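Short chain dehydrogenase (PDB 3H7A) is probably an NAD(P)(H)-dependent oxidoreductase of the short-chain dehydrogenase family, though its substrate is not established. Local coordinates at residues A11-G16 / R61-R66; K25-E30 / V86-V91; E70-L75 / S125-L130. One frame throughout, in Å; residues are numbered along the deposited sequence.

Contact 1 (A11-G16 / R61-R66)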
loop_
_atom_site.group_PDB
_atom_site.type_symbol
_atom_site.label_atom_id
_atom_site.label_comp_id
_atom_site.label_asym_id
_atom_site.label_seq_id
_atom_site.Cartn_x
_atom_site.Cartn_y
_atom_site.Cartn_z
ATOM N N ALA B 11 -11.491 5.585 -28.108
ATOM C CA ALA B 11 -10.638 4.506 -28.588
ATOM C C ALA B 11 -10.672 3.359 -27.586
ATOM O O ALA B 11 -10.343 3.547 -26.425
ATOM C CB ALA B 11 -9.230 4.994 -28.790
ATOM N N VAL B 12 -11.112 2.183 -28.023
ATOM C CA VAL B 12 -11.056 0.999 -27.173
ATOM C C VAL B 12 -9.928 0.125 -27.718
ATOM O O VAL B 12 -10.076 -0.538 -28.757
ATOM C CB VAL B 12 -12.407 0.234 -27.112
ATOM C CG1 VAL B 12 -12.271 -1.053 -26.305
ATOM C CG2 VAL B 12 -13.487 1.101 -26.506
ATOM N N ILE B 13 -8.771 0.193 -27.063
ATOM C CA ILE B 13 -7.621 -0.601 -27.473
ATOM C C ILE B 13 -7.707 -1.934 -26.743
ATOM O O ILE B 13 -7.430 -2.021 -25.552
ATOM C CB ILE B 13 -6.276 0.150 -27.254
ATOM C CG1 ILE B 13 -6.197 1.353 -28.202
ATOM C CG2 ILE B 13 -5.092 -0.778 -27.511
ATOM C CD1 ILE B 13 -5.328 2.490 -27.720
ATOM N N GLY B 14 -8.155 -2.962 -27.466
ATOM C CA GLY B 14 -8.374 -4.285 -26.891
ATOM C C GLY B 14 -9.853 -4.605 -26.806
ATOM O O GLY B 14 -10.391 -4.866 -25.717
ATOM N N ALA B 15 -10.520 -4.585 -27.961
ATOM C CA ALA B 15 -11.953 -4.872 -28.029
ATOM C C ALA B 15 -12.241 -6.323 -28.424
ATOM O O ALA B 15 -13.349 -6.653 -28.849
ATOM C CB ALA B 15 -12.632 -3.905 -28.973
ATOM N N GLY B 16 -11.249 -7.195 -28.248
ATOM C CA GLY B 16 -11.372 -8.596 -28.641
ATOM C C GLY B 16 -11.952 -9.560 -27.620
ATOM O O GLY B 16 -12.355 -10.666 -27.976
ATOM N N ARG B 61 -11.031 -1.706 -36.504
ATOM C CA ARG B 61 -9.721 -1.844 -37.134
ATOM C C ARG B 61 -8.965 -3.050 -36.589
ATOM O O ARG B 61 -9.211 -3.484 -35.463
ATOM C CB ARG B 61 -8.877 -0.577 -36.953
ATOM C CG ARG B 61 -9.386 0.639 -37.724
ATOM C CD ARG B 61 -8.667 1.918 -37.288
ATOM N NE ARG B 61 -7.223 1.901 -37.555
ATOM C CZ ARG B 61 -6.605 2.627 -38.490
ATOM N NH1 ARG B 61 -7.290 3.451 -39.281
ATOM N NH2 ARG B 61 -5.287 2.532 -38.638
ATOM N N SER B 62 -8.060 -3.591 -37.408
ATOM C CA SER B 62 -7.078 -4.567 -36.959
ATOM C C SER B 62 -5.964 -3.767 -36.340
ATOM O O SER B 62 -5.527 -2.770 -36.916
ATOM C CB SER B 62 -6.518 -5.362 -38.134
ATOM O OG SER B 62 -7.401 -6.392 -38.523
ATOM N N LEU B 63 -5.514 -4.180 -35.160
ATOM C CA LEU B 63 -4.504 -3.420 -34.431
ATOM C C LEU B 63 -3.680 -4.345 -33.567
ATOM O O LEU B 63 -4.210 -5.065 -32.720
ATOM C CB LEU B 63 -5.153 -2.326 -33.562
ATOM C CG LEU B 63 -4.277 -1.631 -32.508
ATOM C CD1 LEU B 63 -3.266 -0.706 -33.163
ATOM C CD2 LEU B 63 -5.114 -0.886 -31.437
ATOM N N ASP B 64 -2.376 -4.317 -33.798
ATOM C CA ASP B 64 -1.439 -4.979 -32.918
ATOM C C ASP B 64 -0.799 -3.916 -32.028
ATOM O O ASP B 64 0.095 -3.179 -32.452
ATOM C CB ASP B 64 -0.392 -5.747 -33.721
ATOM C CG ASP B 64 0.591 -6.491 -32.840
ATOM O OD1 ASP B 64 0.257 -6.822 -31.680
ATOM O OD2 ASP B 64 1.706 -6.753 -33.321
ATOM N N ALA B 65 -1.252 -3.876 -30.778
ATOM C CA ALA B 65 -0.902 -2.810 -29.845
ATOM C C ALA B 65 0.569 -2.780 -29.445
ATOM O O ALA B 65 1.052 -1.745 -28.997
ATOM C CB ALA B 65 -1.805 -2.861 -28.623
ATOM N N ARG B 66 1.289 -3.887 -29.649
ATOM C CA ARG B 66 2.747 -3.900 -29.490
ATOM C C ARG B 66 3.436 -2.977 -30.487
ATOM O O ARG B 66 4.528 -2.485 -30.227
ATOM C CB ARG B 66 3.310 -5.303 -29.671
ATOM C CG ARG B 66 2.839 -6.305 -28.660
ATOM C CD ARG B 66 3.354 -7.680 -29.007
ATOM N NE ARG B 66 2.776 -8.162 -30.254
ATOM C CZ ARG B 66 2.686 -9.442 -30.591
ATOM N NH1 ARG B 66 3.130 -10.390 -29.770
ATOM N NH2 ARG B 66 2.137 -9.773 -31.751
#
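Ile13 reaches from the end of a Rossmann-fold strand to Leu63 and Ala65, in the loop that leaves strand 57-62. Strand 33-38 lies between the two strands in the parallel sheet, so no backbone pairing joins them here; the meeting is made by side chains at the carboxyl ends of the strands.

All of it is apolar packing. With chi1 near -67°, the CG2 methyl of Ile13 stands opposite its own backbone N and touches two partners. It lies 3.9 Å from CD2 of Leu63, and its distance to the CB of Ala65 is 4.0 Å. The longer branch joins in more loosely, Ile13 CG1 lying 4.1 Å from the same Leu63 CD2, so a single leucine methyl faces both arms of the isoleucine, and the two side chains cross at a slant. Phe74 of helix 68-81 and Ser121 of helix 104-132 also touch Ile13, which ties the group into the helical layer on this side of the sheet.

Polar contacts stay within each segment or run to neighbours. Gly14, at positive phi, starts the glycine-rich turn that in short-chain dehydrogenases lies against the dinucleotide, and its O accepts a hydrogen bond from Asn90 ND2. On the other segment the backbone N of Asp64 is held by Glu70 OE1, in the first turn of the following helix.

The carboxylate of Asp64 turns to Arg66 in a two-pronged salt bridge. Arg66 NH2 makes a weak hydrogen bond of 3.4 Å to Asp64 OD2, at the edge of the guanidinium. The second prong, Arg66 NE to Asp64 OD1, spans 3.2 Å but is bent to 136° at the hydrogen; OD1 offers its syn lone pair from 30° out of the guanidinium plane.

Contact 2 (K25-E30 / V86-V91)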
loop_
_atom_site.group_PDB
_atom_site.type_symbol
_atom_site.label_atom_id
_atom_site.label_comp_id
_atom_site.label_asym_id
_atom_site.label_seq_id
_atom_site.Cartn_x
_atom_site.Cartn_y
_atom_site.Cartn_z
ATOM N N LYS B 25 -19.739 -1.351 -26.576
ATOM C CA LYS B 25 -21.212 -1.275 -26.525
ATOM C C LYS B 25 -21.699 -0.121 -25.654
ATOM O O LYS B 25 -22.596 0.608 -26.056
ATOM C CB LYS B 25 -21.843 -2.590 -26.019
ATOM C CG LYS B 25 -21.803 -3.786 -26.983
ATOM C CD LYS B 25 -22.603 -4.984 -26.410
ATOM C CE LYS B 25 -22.037 -6.317 -26.890
ATOM N NZ LYS B 25 -22.847 -7.520 -26.494
ATOM N N LYS B 26 -21.098 0.050 -24.476
ATOM C CA LYS B 26 -21.508 1.097 -23.525
ATOM C C LYS B 26 -21.242 2.511 -24.028
ATOM O O LYS B 26 -22.131 3.361 -23.986
ATOM C CB LYS B 26 -20.854 0.885 -22.140
ATOM C CG LYS B 26 -21.210 1.930 -21.061
ATOM C CD LYS B 26 -22.726 2.112 -20.873
ATOM C CE LYS B 26 -23.062 2.499 -19.447
ATOM N NZ LYS B 26 -24.279 3.346 -19.361
ATOM N N PHE B 27 -20.026 2.766 -24.499
ATOM C CA PHE B 27 -19.696 4.098 -24.971
ATOM C C PHE B 27 -20.403 4.457 -26.272
ATOM O O PHE B 27 -20.733 5.626 -26.481
ATOM C CB PHE B 27 -18.185 4.305 -25.026
ATOM C CG PHE B 27 -17.585 4.540 -23.668
ATOM C CD1 PHE B 27 -17.407 5.839 -23.186
ATOM C CD2 PHE B 27 -17.254 3.464 -22.845
ATOM C CE1 PHE B 27 -16.879 6.065 -21.916
ATOM C CE2 PHE B 27 -16.729 3.674 -21.577
ATOM C CZ PHE B 27 -16.534 4.976 -21.108
ATOM N N ALA B 28 -20.677 3.451 -27.111
ATOM C CA ALA B 28 -21.472 3.664 -28.317
ATOM C C ALA B 28 -22.930 3.934 -27.964
ATOM O O ALA B 28 -23.573 4.746 -28.620
ATOM C CB ALA B 28 -21.358 2.491 -29.268
ATOM N N ALA B 29 -23.429 3.276 -26.914
ATOM C CA ALA B 29 -24.805 3.468 -26.423
ATOM C C ALA B 29 -25.001 4.860 -25.842
ATOM O O ALA B 29 -26.109 5.381 -25.825
ATOM C CB ALA B 29 -25.167 2.419 -25.387
ATOM N N GLU B 30 -23.906 5.455 -25.383
ATOM C CA GLU B 30 -23.921 6.791 -24.826
ATOM C C GLU B 30 -23.579 7.853 -25.858
ATOM O O GLU B 30 -23.365 9.010 -25.509
ATOM C CB GLU B 30 -22.955 6.887 -23.641
ATOM C CG GLU B 30 -23.282 5.938 -22.475
ATOM C CD GLU B 30 -24.604 6.252 -21.771
ATOM O OE1 GLU B 30 -25.099 7.401 -21.858
ATOM O OE2 GLU B 30 -25.143 5.342 -21.110
ATOM N N VAL B 86 -11.999 9.860 -25.044
ATOM C CA VAL B 86 -11.733 8.786 -24.091
ATOM C C VAL B 86 -10.870 7.730 -24.771
ATOM O O VAL B 86 -11.188 7.314 -25.873
ATOM C CB VAL B 86 -13.048 8.137 -23.578
ATOM C CG1 VAL B 86 -12.772 7.046 -22.526
ATOM C CG2 VAL B 86 -13.981 9.176 -22.992
ATOM N N THR B 87 -9.762 7.330 -24.138
ATOM C CA THR B 87 -9.041 6.114 -24.549
ATOM C C THR B 87 -9.161 5.078 -23.438
ATOM O O THR B 87 -8.897 5.392 -22.288
ATOM C CB THR B 87 -7.543 6.385 -24.821
ATOM O OG1 THR B 87 -7.417 7.213 -25.977
ATOM C CG2 THR B 87 -6.751 5.072 -25.070
ATOM N N ILE B 88 -9.575 3.860 -23.770
ATOM C CA ILE B 88 -9.593 2.789 -22.792
ATOM C C ILE B 88 -8.630 1.717 -23.264
ATOM O O ILE B 88 -8.817 1.118 -24.331
ATOM C CB ILE B 88 -11.007 2.248 -22.574
ATOM C CG1 ILE B 88 -11.883 3.364 -22.029
ATOM C CG2 ILE B 88 -10.996 1.105 -21.575
ATOM C CD1 ILE B 88 -13.245 3.354 -22.556
ATOM N N PHE B 89 -7.560 1.525 -22.492
ATOM C CA PHE B 89 -6.543 0.533 -22.801
ATOM C C PHE B 89 -6.818 -0.757 -22.034
ATOM O O PHE B 89 -6.671 -0.816 -20.815
ATOM C CB PHE B 89 -5.145 1.052 -22.475
ATOM C CG PHE B 89 -4.065 0.084 -22.831
ATOM C CD1 PHE B 89 -3.620 -0.035 -24.148
ATOM C CD2 PHE B 89 -3.519 -0.762 -21.852
ATOM C CE1 PHE B 89 -2.621 -0.943 -24.495
ATOM C CE2 PHE B 89 -2.542 -1.686 -22.185
ATOM C CZ PHE B 89 -2.078 -1.774 -23.509
ATOM N N ASN B 90 -7.200 -1.789 -22.771
ATOM C CA ASN B 90 -7.679 -3.027 -22.183
ATOM C C ASN B 90 -6.974 -4.218 -22.818
ATOM O O ASN B 90 -7.575 -5.018 -23.516
ATOM C CB ASN B 90 -9.194 -3.117 -22.379
ATOM C CG ASN B 90 -9.796 -4.348 -21.743
ATOM O OD1 ASN B 90 -9.821 -4.476 -20.519
ATOM N ND2 ASN B 90 -10.294 -5.264 -22.577
ATOM N N VAL B 91 -5.671 -4.307 -22.606
ATOM C CA VAL B 91 -4.896 -5.385 -23.187
ATOM C C VAL B 91 -4.332 -6.239 -22.054
ATOM O O VAL B 91 -3.336 -5.885 -21.415
ATOM C CB VAL B 91 -3.807 -4.855 -24.154
ATOM C CG1 VAL B 91 -2.974 -5.973 -24.689
ATOM C CG2 VAL B 91 -4.437 -4.119 -25.321
#
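Phe27 projects from helix 18-29, the first helix of the Rossmann fold, onto Val86 and Ile88 of strand 84-89. The strand that leads into this helix, 9-13, is a neighbour of 84-89 in the sheet, and its Val10 touches all three of these side chains.

At Phe27 the CA-CB bond already heads for the strand. A chi1 of -77° puts CG opposite the carbonyl carbon, and from there the ring runs out to meet Ile88, which comes from the opposite direction. CD2 of Phe27 is the first ring atom to feel it, 4.0 Å from Ile88 CD1. At the next carbon the approach tightens, Phe27 CE2 to Ile88 CD1 being 3.6 Å, and CZ stays close at 3.9 Å from that same methyl. Ile88 CD1 therefore sits over one ring face in a CH-pi contact, 4.1 Å from the centroid of the Phe27 ring and 28° off its normal, displaced toward the CE2 side. CE1, on the other side of CZ, meets CG1 of Val86 at a looser 4.3 Å.

Trp224 of helix 216-228 adds a T-shaped contact with the Phe27 ring, while Tyr223 and Tyr227 of that helix touch Ile88 and Val86. Between 25-30 and 86-91 themselves the contact is apolar, with no hydrogen bond across it.

Trp224 also takes a cation-pi contact from Lys26, one residue before the phenylalanine. The ammonium NZ of Lys26 has a second partner at the helix end: it forms a 2.8 Å salt bridge to Glu30 OE2, approaching from the anti side and 28° out of the carboxylate plane.

Contact 3 (E70-L75 / S125-L130)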
loop_
_atom_site.group_PDB
_atom_site.type_symbol
_atom_site.label_atom_id
_atom_site.label_comp_id
_atom_site.label_asym_id
_atom_site.label_seq_id
_atom_site.Cartn_x
_atom_site.Cartn_y
_atom_site.Cartn_z
ATOM N N GLU B 70 1.318 1.428 -35.381
ATOM C CA GLU B 70 -0.087 1.068 -35.480
ATOM C C GLU B 70 -0.937 1.739 -34.399
ATOM O O GLU B 70 -2.058 2.168 -34.679
ATOM C CB GLU B 70 -0.259 -0.449 -35.400
ATOM C CG GLU B 70 0.164 -1.216 -36.647
ATOM C CD GLU B 70 -0.191 -2.713 -36.575
ATOM O OE1 GLU B 70 -1.329 -3.060 -36.186
ATOM O OE2 GLU B 70 0.674 -3.546 -36.923
ATOM N N VAL B 71 -0.422 1.814 -33.169
ATOM C CA VAL B 71 -1.133 2.499 -32.069
ATOM C C VAL B 71 -1.309 3.972 -32.404
ATOM O O VAL B 71 -2.403 4.509 -32.286
ATOM C CB VAL B 71 -0.396 2.355 -30.691
ATOM C CG1 VAL B 71 -0.958 3.317 -29.648
ATOM C CG2 VAL B 71 -0.510 0.947 -30.179
ATOM N N THR B 72 -0.222 4.603 -32.839
ATOM C CA THR B 72 -0.231 6.010 -33.211
ATOM C C THR B 72 -1.208 6.266 -34.371
ATOM O O THR B 72 -1.959 7.246 -34.352
ATOM C CB THR B 72 1.202 6.465 -33.527
ATOM O OG1 THR B 72 2.055 6.049 -32.454
ATOM C CG2 THR B 72 1.310 7.982 -33.678
ATOM N N ALA B 73 -1.225 5.372 -35.356
ATOM C CA ALA B 73 -2.086 5.539 -36.523
ATOM C C ALA B 73 -3.540 5.317 -36.164
ATOM O O ALA B 73 -4.405 6.013 -36.677
ATOM C CB ALA B 73 -1.663 4.606 -37.666
ATOM N N PHE B 74 -3.795 4.352 -35.282
ATOM C CA PHE B 74 -5.142 4.097 -34.745
ATOM C C PHE B 74 -5.735 5.323 -34.002
ATOM O O PHE B 74 -6.903 5.688 -34.202
ATOM C CB PHE B 74 -5.077 2.854 -33.839
ATOM C CG PHE B 74 -6.391 2.449 -33.211
ATOM C CD1 PHE B 74 -7.277 1.606 -33.888
ATOM C CD2 PHE B 74 -6.716 2.854 -31.911
ATOM C CE1 PHE B 74 -8.467 1.208 -33.295
ATOM C CE2 PHE B 74 -7.911 2.465 -31.317
ATOM C CZ PHE B 74 -8.785 1.636 -32.005
ATOM N N LEU B 75 -4.916 5.960 -33.165
ATOM C CA LEU B 75 -5.354 7.100 -32.369
ATOM C C LEU B 75 -5.489 8.369 -33.190
ATOM O O LEU B 75 -6.456 9.115 -33.017
ATOM C CB LEU B 75 -4.416 7.316 -31.176
ATOM C CG LEU B 75 -4.446 6.194 -30.128
ATOM C CD1 LEU B 75 -3.356 6.359 -29.094
ATOM C CD2 LEU B 75 -5.801 6.119 -29.472
ATOM N N SER B 125 -2.487 9.366 -26.845
ATOM C CA SER B 125 -3.786 9.903 -26.448
ATOM C C SER B 125 -3.664 11.273 -25.782
ATOM O O SER B 125 -4.422 12.171 -26.094
ATOM C CB SER B 125 -4.506 8.941 -25.519
ATOM O OG SER B 125 -4.857 7.766 -26.224
ATOM N N ALA B 126 -2.696 11.420 -24.875
ATOM C CA ALA B 126 -2.411 12.688 -24.225
ATOM C C ALA B 126 -2.059 13.786 -25.234
ATOM O O ALA B 126 -2.533 14.905 -25.106
ATOM C CB ALA B 126 -1.275 12.514 -23.234
ATOM N N ARG B 127 -1.218 13.469 -26.221
ATOM C CA ARG B 127 -0.852 14.426 -27.260
ATOM C C ARG B 127 -2.103 14.942 -27.960
ATOM O O ARG B 127 -2.307 16.150 -28.055
ATOM C CB ARG B 127 0.114 13.811 -28.271
ATOM C CG ARG B 127 0.602 14.794 -29.330
ATOM C CD ARG B 127 1.484 14.145 -30.412
ATOM N NE ARG B 127 0.980 12.844 -30.857
ATOM C CZ ARG B 127 0.070 12.646 -31.816
ATOM N NH1 ARG B 127 -0.472 13.665 -32.484
ATOM N NH2 ARG B 127 -0.303 11.408 -32.107
ATOM N N LEU B 128 -2.958 14.022 -28.399
ATOM C CA LEU B 128 -4.191 14.397 -29.095
ATOM C C LEU B 128 -5.181 15.157 -28.214
ATOM O O LEU B 128 -5.732 16.177 -28.647
ATOM C CB LEU B 128 -4.857 13.165 -29.707
ATOM C CG LEU B 128 -4.008 12.422 -30.736
ATOM C CD1 LEU B 128 -4.528 11.024 -30.943
ATOM C CD2 LEU B 128 -3.930 13.162 -32.052
ATOM N N MET B 129 -5.386 14.679 -26.982
ATOM C CA MET B 129 -6.379 15.259 -26.071
ATOM C C MET B 129 -6.009 16.656 -25.558
ATOM O O MET B 129 -6.882 17.518 -25.417
ATOM C CB MET B 129 -6.636 14.327 -24.879
ATOM C CG MET B 129 -7.433 13.085 -25.186
ATOM S SD MET B 129 -7.242 11.845 -23.880
ATOM C CE MET B 129 -8.375 10.622 -24.498
ATOM N N LEU B 130 -4.718 16.882 -25.298
ATOM C CA LEU B 130 -4.238 18.177 -24.811
ATOM C C LEU B 130 -4.498 19.322 -25.803
ATOM O O LEU B 130 -4.745 20.464 -25.393
ATOM C CB LEU B 130 -2.753 18.113 -24.418
ATOM C CG LEU B 130 -2.435 17.437 -23.071
ATOM C CD1 LEU B 130 -0.953 17.072 -22.955
ATOM C CD2 LEU B 130 -2.853 18.287 -21.895
#
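Leu128 packs against Leu75 where helix 68-81 runs beside helix 104-132, two helices packed on one face of the Rossmann-fold sheet. The segments point nearly the same way, at 24° to each other, and their axes come within 10.8 Å.

The two leucines meet unequally. Leu128 pushes its CD1 methyl against the base of Leu75, 3.7 Å from Leu75 CB and 3.4 Å from the carbonyl O of Leu75, so it lies on backbone as much as on side chain. The branched end of Leu75 goes instead to Ser125, one turn earlier on the partner helix. There Leu75 CD1 lies 3.5 Å from Ser125 OG, and CD2 is at 3.8 Å from the same oxygen. Both methyls thus lie against a buried hydroxyl whose polar needs are met by Thr87 OG1 of strand 84-89 and by Ser121 O. Thr87 and Leu84 of that strand also touch Leu75, which fills the angle between the helices and the sheet.

Toward the outer side, Thr72 and Arg127 cross at about a right angle. The arginine starts extended and then bends, chi3 being 42°, and this brings the guanidinium back over the groove between the helices. Its NH2 forms a salt bridge with Glu124 OE1 and a hydrogen bond to Asn76 OD1, fixing the group at both helices. Arg127, with Ala126 and Leu130, packs on Leu100 of the second subunit, so helix 104-132 also takes part in subunit association. Against Thr72 there is van der Waals contact alone: Arg127 NH2 lies 4.1 Å from Thr72 CG2.

In the fold
The three contacts lie in one Rossmann-type domain, their centres about 12 Å (contacts 1 and 2), 13 Å (1 and 3) and 15 Å (2 and 3) apart. Along the chain, contact 1 closes before contact 3 opens, whereas contact 2 alternates with both. Strands 9-13 and 84-89, neighbours in the sheet, join contacts 1 and 2 through the backbone, as in Ala11 O to Ile88 N. Strand 57-62 leads into helix 68-81, linking contact 1 to contact 3, and Thr87 with Ser125 connects contact 2 to contact 3. Strand 84-89 thus has a helical layer on each face, consistent with the three-layered dinucleotide-binding fold of this family.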